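Local coordinates for secreted protein ASP-2 (Necator americanus, PDB 1U53) that is of uncertain biochemical function but belongs to the pathogenesis-related-1 (CAP) family of secreted proteins and is a vaccine antigen for human hookworm infection, at residues K46-K51 and C181-N186; K61-N66 and V160-P165. One frame throughout, in Å; residues are numbered along the deposited sequence.

From the N terminus, the chain first forms helix 14-32 and then a loop whose residues 46-51 supply one side of interaction 1. Helix 57-67 follows, and its residues 61-66 are met, after 93 intervening residues, by residues 160-165 at the end of strand 157-164, which closes interaction 2. Later still, residues 181-186 return to 46-51 and close interaction 1, so the loop of interaction 2 lies wholly within that of interaction 1. The centres of the two contacts are about 26 Å apart, on opposite sides of the chain's centre. Interaction 2 fastens a helix to the main sheet in the interior, whereas interaction 1 fixes the cysteine-rich C-terminal tail to the loop after helix 14-32.

Interaction 1 of 2, residues K46-K51 and C181-N186; sequences KAAKMK and CSKCEN
A48 faces a type I beta turn running from C181 to C184, the CA atoms of A48 and C181 being 5.1 Å apart. C184 N bonds back to C181 O to close the turn, and K183 N reaches across to A48 O at 3.0 Å. That bond is straight at the hydrogen (165°), although its donor is tilted 35° from the carbonyl plane. A water accepts from M50 N and from C181 N, the latter at 3.1 Å, and donates to A47 O, bridging the two backbones a second time.

The methyl of A48 fits beside the turn, its CB lying 3.5 Å from S182 OG and 3.7 Å from K183 CG; the serine hydroxyl itself bonds to the carbonyl of E179. K49 turns its CG between its own N and carbonyl carbon (chi1 58°) and bends again further out, bringing CD to 3.9 Å from K183 CB. The two lysine chains cross obliquely through their aliphatic parts. K49 NZ and K183 NZ lie 6.2 Å apart, and K183 NZ forms a salt bridge with E176.

Disulfides C181-C187 and C184-C194 join the turn to the small sheet of strands 187-188 and 193-194, while A47 and M50 pack against helix 14-32.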
loop_
_atom_site.group_PDB
_atom_site.type_symbol
_atom_site.label_atom_id
_atom_site.label_comp_id
_atom_site.label_asym_id
_atom_site.label_seq_id
_atom_site.Cartn_x
_atom_site.Cartn_y
_atom_site.Cartn_z
ATOM N N LYS A 46 16.194 -0.312 -7.825
ATOM C CA LYS A 46 16.447 0.140 -6.453
ATOM C C LYS A 46 15.960 1.563 -6.291
ATOM O O LYS A 46 15.963 2.357 -7.252
ATOM C CB LYS A 46 17.934 0.059 -6.081
ATOM C CG LYS A 46 18.446 -1.384 -6.131
ATOM C CD LYS A 46 19.980 -1.455 -5.925
ATOM C CE LYS A 46 20.432 -2.927 -5.978
ATOM N NZ LYS A 46 21.896 -3.059 -5.783
ATOM N N ALA A 47 15.568 1.879 -5.060
ATOM C CA ALA A 47 14.931 3.159 -4.739
ATOM C C ALA A 47 15.908 3.924 -3.879
ATOM O O ALA A 47 16.393 3.369 -2.869
ATOM C CB ALA A 47 13.630 2.935 -3.974
ATOM N N ALA A 48 16.107 5.204 -4.202
ATOM C CA ALA A 48 17.125 6.019 -3.510
ATOM C C ALA A 48 16.659 6.563 -2.160
ATOM O O ALA A 48 17.490 6.958 -1.328
ATOM C CB ALA A 48 17.532 7.210 -4.397
ATOM N N LYS A 49 15.341 6.645 -1.965
ATOM C CA LYS A 49 14.779 7.276 -0.755
ATOM C C LYS A 49 13.354 6.794 -0.488
ATOM O O LYS A 49 12.389 7.600 -0.353
ATOM C CB LYS A 49 14.840 8.806 -0.823
ATOM C CG LYS A 49 14.135 9.457 -2.004
ATOM C CD LYS A 49 14.344 11.009 -1.970
ATOM C CE LYS A 49 13.692 11.624 -0.734
ATOM N NZ LYS A 49 13.820 13.170 -0.774
ATOM N N MET A 50 13.194 5.469 -0.451
ATOM C CA MET A 50 11.867 4.921 -0.159
ATOM C C MET A 50 11.538 5.149 1.323
ATOM O O MET A 50 12.279 4.700 2.223
ATOM C CB MET A 50 11.893 3.422 -0.480
ATOM C CG MET A 50 10.593 2.711 -0.215
ATOM S SD MET A 50 9.267 3.155 -1.361
ATOM C CE MET A 50 9.767 2.309 -2.866
ATOM N N LYS A 51 10.416 5.817 1.586
ATOM C CA LYS A 51 10.136 6.224 2.955
ATOM C C LYS A 51 9.402 5.115 3.720
ATOM O O LYS A 51 8.583 4.375 3.146
ATOM C CB LYS A 51 9.347 7.546 2.959
ATOM C CG LYS A 51 10.059 8.650 2.137
ATOM C CD LYS A 51 9.484 10.045 2.471
ATOM C CE LYS A 51 10.390 11.186 1.889
ATOM N NZ LYS A 51 9.657 12.478 2.046
ATOM N N CYS A 181 18.926 4.346 0.142
ATOM C CA CYS A 181 19.311 5.407 1.070
ATOM C C CYS A 181 20.282 6.477 0.541
ATOM O O CYS A 181 20.724 7.361 1.300
ATOM C CB CYS A 181 19.863 4.834 2.370
ATOM S SG CYS A 181 18.603 4.217 3.559
ATOM N N SER A 182 20.591 6.416 -0.749
ATOM C CA SER A 182 21.555 7.349 -1.329
ATOM C C SER A 182 21.045 8.770 -1.385
ATOM O O SER A 182 21.851 9.704 -1.539
ATOM C CB SER A 182 22.001 6.895 -2.707
ATOM O OG SER A 182 20.900 6.759 -3.586
ATOM N N LYS A 183 19.733 8.966 -1.270
ATOM C CA LYS A 183 19.192 10.317 -1.131
ATOM C C LYS A 183 18.488 10.506 0.199
ATOM O O LYS A 183 17.577 11.306 0.324
ATOM C CB LYS A 183 18.249 10.673 -2.294
ATOM C CG LYS A 183 18.872 10.623 -3.688
ATOM C CD LYS A 183 19.684 11.856 -3.983
ATOM C CE LYS A 183 19.302 12.434 -5.357
ATOM N NZ LYS A 183 17.980 13.085 -5.329
ATOM N N CYS A 184 18.940 9.751 1.199
ATOM C CA CYS A 184 18.319 9.736 2.502
ATOM C C CYS A 184 19.374 10.063 3.560
ATOM O O CYS A 184 20.434 9.445 3.601
ATOM C CB CYS A 184 17.719 8.342 2.765
ATOM S SG CYS A 184 16.960 8.189 4.332
ATOM N N GLU A 185 19.085 11.038 4.408
ATOM C CA GLU A 185 19.975 11.361 5.521
ATOM C C GLU A 185 19.584 10.647 6.821
ATOM O O GLU A 185 20.366 10.612 7.772
ATOM C CB GLU A 185 20.004 12.884 5.763
ATOM C CG GLU A 185 18.979 13.400 6.768
ATOM C CD GLU A 185 19.080 14.907 6.961
ATOM O OE1 GLU A 185 19.365 15.597 5.942
ATOM O OE2 GLU A 185 18.871 15.401 8.109
ATOM N N ASN A 186 18.369 10.110 6.870
ATOM C CA ASN A 186 17.892 9.372 8.048
ATOM C C ASN A 186 17.531 7.967 7.587
ATOM O O ASN A 186 16.357 7.645 7.476
ATOM C CB ASN A 186 16.641 10.032 8.666
ATOM C CG ASN A 186 16.892 11.465 9.165
ATOM O OD1 ASN A 186 17.863 11.748 9.866
ATOM N ND2 ASN A 186 15.964 12.357 8.843
HETATM O O HOH W 1 15.808 4.144 -0.146
#

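Interaction 2 of 2, residues K61-N66 and V160-P165; sequences KTAMNN and VCQYGP
A63 and V160 mark the nearest backbone approach, where helix 61-66 and strand 160-164 run roughly antiparallel (143°) with their axes 7.4 Å apart. The methyl of A63 points at the strand, its CB sitting 3.5 Å from V160 O and 3.9 Å from V160 CG1. Three residues further along the helix, N66 presents the flat of its amide to the valine: V160 CG2 lies 3.8 Å from N66 CG and almost directly above it, with OD1 and ND2 at similar range, so the methyl meets the face of the group. That amide is fixed by polar partners beyond the contact, OD1 by Y158 and ND2 by E85 and K73.

Helix 57-67 thus covers one face of the mixed sheet, as expected of the alpha-beta-alpha sandwich of CAP proteins. The alternation of the strand supports this: V160 and Q162 point toward the helix, while C161, disulfide-bonded to C148, points away and touches W108 of helix 97-109.

Q162 carries the polar half of the contact. With CG beside its backbone N (chi1 -73°) and the chain extended beyond, its amide is carried to the helix, CD coming to 3.6 Å from A63 CA. T62 OG1 donates to Q162 OE1 at 2.8 Å, almost in line with the carbonyl bond (165°); V59 O is a second acceptor near the same hydroxyl, which has one proton to offer. The other end of the amide is gripped twice. Q162 NE2 donates to a water at 3.1 Å, which in turn donates to T62 O, and it also bonds to E85 OE2 of strand 84-90, the same oxygen that receives N66 ND2.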
loop_
_atom_site.group_PDB
_atom_site.type_symbol
_atom_site.label_atom_id
_atom_site.label_comp_id
_atom_site.label_asym_id
_atom_site.label_seq_id
_atom_site.Cartn_x
_atom_site.Cartn_y
_atom_site.Cartn_z
ATOM N N LYS A 61 -9.847 5.532 9.975
ATOM C CA LYS A 61 -11.237 5.954 10.155
ATOM C C LYS A 61 -11.886 6.145 8.830
ATOM O O LYS A 61 -12.980 5.662 8.610
ATOM C CB LYS A 61 -11.273 7.295 10.872
ATOM C CG LYS A 61 -12.650 7.889 10.977
ATOM C CD LYS A 61 -12.555 9.304 11.519
ATOM C CE LYS A 61 -13.941 9.940 11.628
ATOM N NZ LYS A 61 -14.928 9.130 12.464
ATOM N N THR A 62 -11.213 6.831 7.919
ATOM C CA THR A 62 -11.831 7.004 6.579
ATOM C C THR A 62 -11.854 5.706 5.750
ATOM O O THR A 62 -12.786 5.454 5.006
ATOM C CB THR A 62 -11.203 8.191 5.791
ATOM O OG1 THR A 62 -9.780 8.207 5.915
ATOM C CG2 THR A 62 -11.797 9.524 6.331
ATOM N N ALA A 63 -10.841 4.855 5.901
ATOM C CA ALA A 63 -10.907 3.535 5.259
ATOM C C ALA A 63 -12.106 2.745 5.768
ATOM O O ALA A 63 -12.865 2.109 4.989
ATOM C CB ALA A 63 -9.599 2.767 5.502
ATOM N N MET A 64 -12.305 2.790 7.086
ATOM C CA MET A 64 -13.489 2.237 7.739
ATOM C C MET A 64 -14.805 2.746 7.179
ATOM O O MET A 64 -15.753 1.967 6.984
ATOM C CB MET A 64 -13.435 2.505 9.269
ATOM C CG MET A 64 -14.610 1.874 10.005
ATOM S SD MET A 64 -14.450 2.275 11.770
ATOM C CE MET A 64 -14.775 4.036 11.761
ATOM N N ASN A 65 -14.900 4.066 6.957
ATOM C CA ASN A 65 -16.113 4.639 6.420
ATOM C C ASN A 65 -16.473 3.980 5.081
ATOM O O ASN A 65 -17.640 3.846 4.765
ATOM C CB ASN A 65 -15.950 6.146 6.214
ATOM C CG ASN A 65 -15.883 6.913 7.516
ATOM O OD1 ASN A 65 -16.186 6.364 8.575
ATOM N ND2 ASN A 65 -15.428 8.170 7.460
ATOM N N ASN A 66 -15.468 3.600 4.286
ATOM C CA ASN A 66 -15.726 2.880 3.046
ATOM C C ASN A 66 -16.100 1.448 3.355
ATOM O O ASN A 66 -17.192 0.978 3.005
ATOM C CB ASN A 66 -14.459 2.927 2.154
ATOM C CG ASN A 66 -14.640 2.221 0.799
ATOM O OD1 ASN A 66 -15.514 1.380 0.642
ATOM N ND2 ASN A 66 -13.788 2.567 -0.186
ATOM N N VAL A 160 -10.201 -2.338 2.982
ATOM C CA VAL A 160 -9.853 -1.061 2.396
ATOM C C VAL A 160 -8.637 -0.529 3.116
ATOM O O VAL A 160 -8.632 -0.437 4.335
ATOM C CB VAL A 160 -11.033 -0.071 2.607
ATOM C CG1 VAL A 160 -10.715 1.334 2.041
ATOM C CG2 VAL A 160 -12.278 -0.580 1.919
ATOM N N CYS A 161 -7.592 -0.147 2.366
ATOM C CA CYS A 161 -6.494 0.648 2.944
ATOM C C CYS A 161 -6.471 2.045 2.322
ATOM O O CYS A 161 -6.734 2.184 1.123
ATOM C CB CYS A 161 -5.138 0.018 2.636
ATOM S SG CYS A 161 -4.789 -1.422 3.685
ATOM N N GLN A 162 -6.201 3.068 3.121
ATOM C CA GLN A 162 -5.992 4.392 2.526
ATOM C C GLN A 162 -4.571 4.861 2.848
ATOM O O GLN A 162 -3.938 4.352 3.754
ATOM C CB GLN A 162 -7.080 5.404 2.948
ATOM C CG GLN A 162 -8.388 5.068 2.239
ATOM C CD GLN A 162 -9.621 5.827 2.738
ATOM O OE1 GLN A 162 -9.505 6.673 3.617
ATOM N NE2 GLN A 162 -10.805 5.535 2.149
ATOM N N TYR A 163 -4.111 5.868 2.095
ATOM C CA TYR A 163 -2.679 6.166 1.936
ATOM C C TYR A 163 -2.487 7.684 1.901
ATOM O O TYR A 163 -3.087 8.367 1.023
ATOM C CB TYR A 163 -2.248 5.607 0.570
ATOM C CG TYR A 163 -2.256 4.099 0.543
ATOM C CD1 TYR A 163 -1.111 3.382 0.880
ATOM C CD2 TYR A 163 -3.386 3.394 0.134
ATOM C CE1 TYR A 163 -1.137 1.961 0.862
ATOM C CE2 TYR A 163 -3.413 1.967 0.101
ATOM C CZ TYR A 163 -2.290 1.281 0.418
ATOM O OH TYR A 163 -2.364 -0.097 0.410
ATOM N N GLY A 164 -1.673 8.204 2.827
ATOM C CA GLY A 164 -1.369 9.673 2.949
ATOM C C GLY A 164 0.086 9.960 2.693
ATOM O O GLY A 164 0.892 9.370 3.365
ATOM N N PRO A 165 0.383 11.140 2.116
ATOM C CA PRO A 165 -0.314 11.653 0.948
ATOM C C PRO A 165 -0.658 10.659 -0.121
ATOM O O PRO A 165 0.011 9.631 -0.249
ATOM C CB PRO A 165 0.576 12.762 0.394
ATOM C CG PRO A 165 1.741 12.836 1.238
ATOM C CD PRO A 165 1.705 11.769 2.318
HETATM O O HOH W 2 -13.571 6.784 2.685
#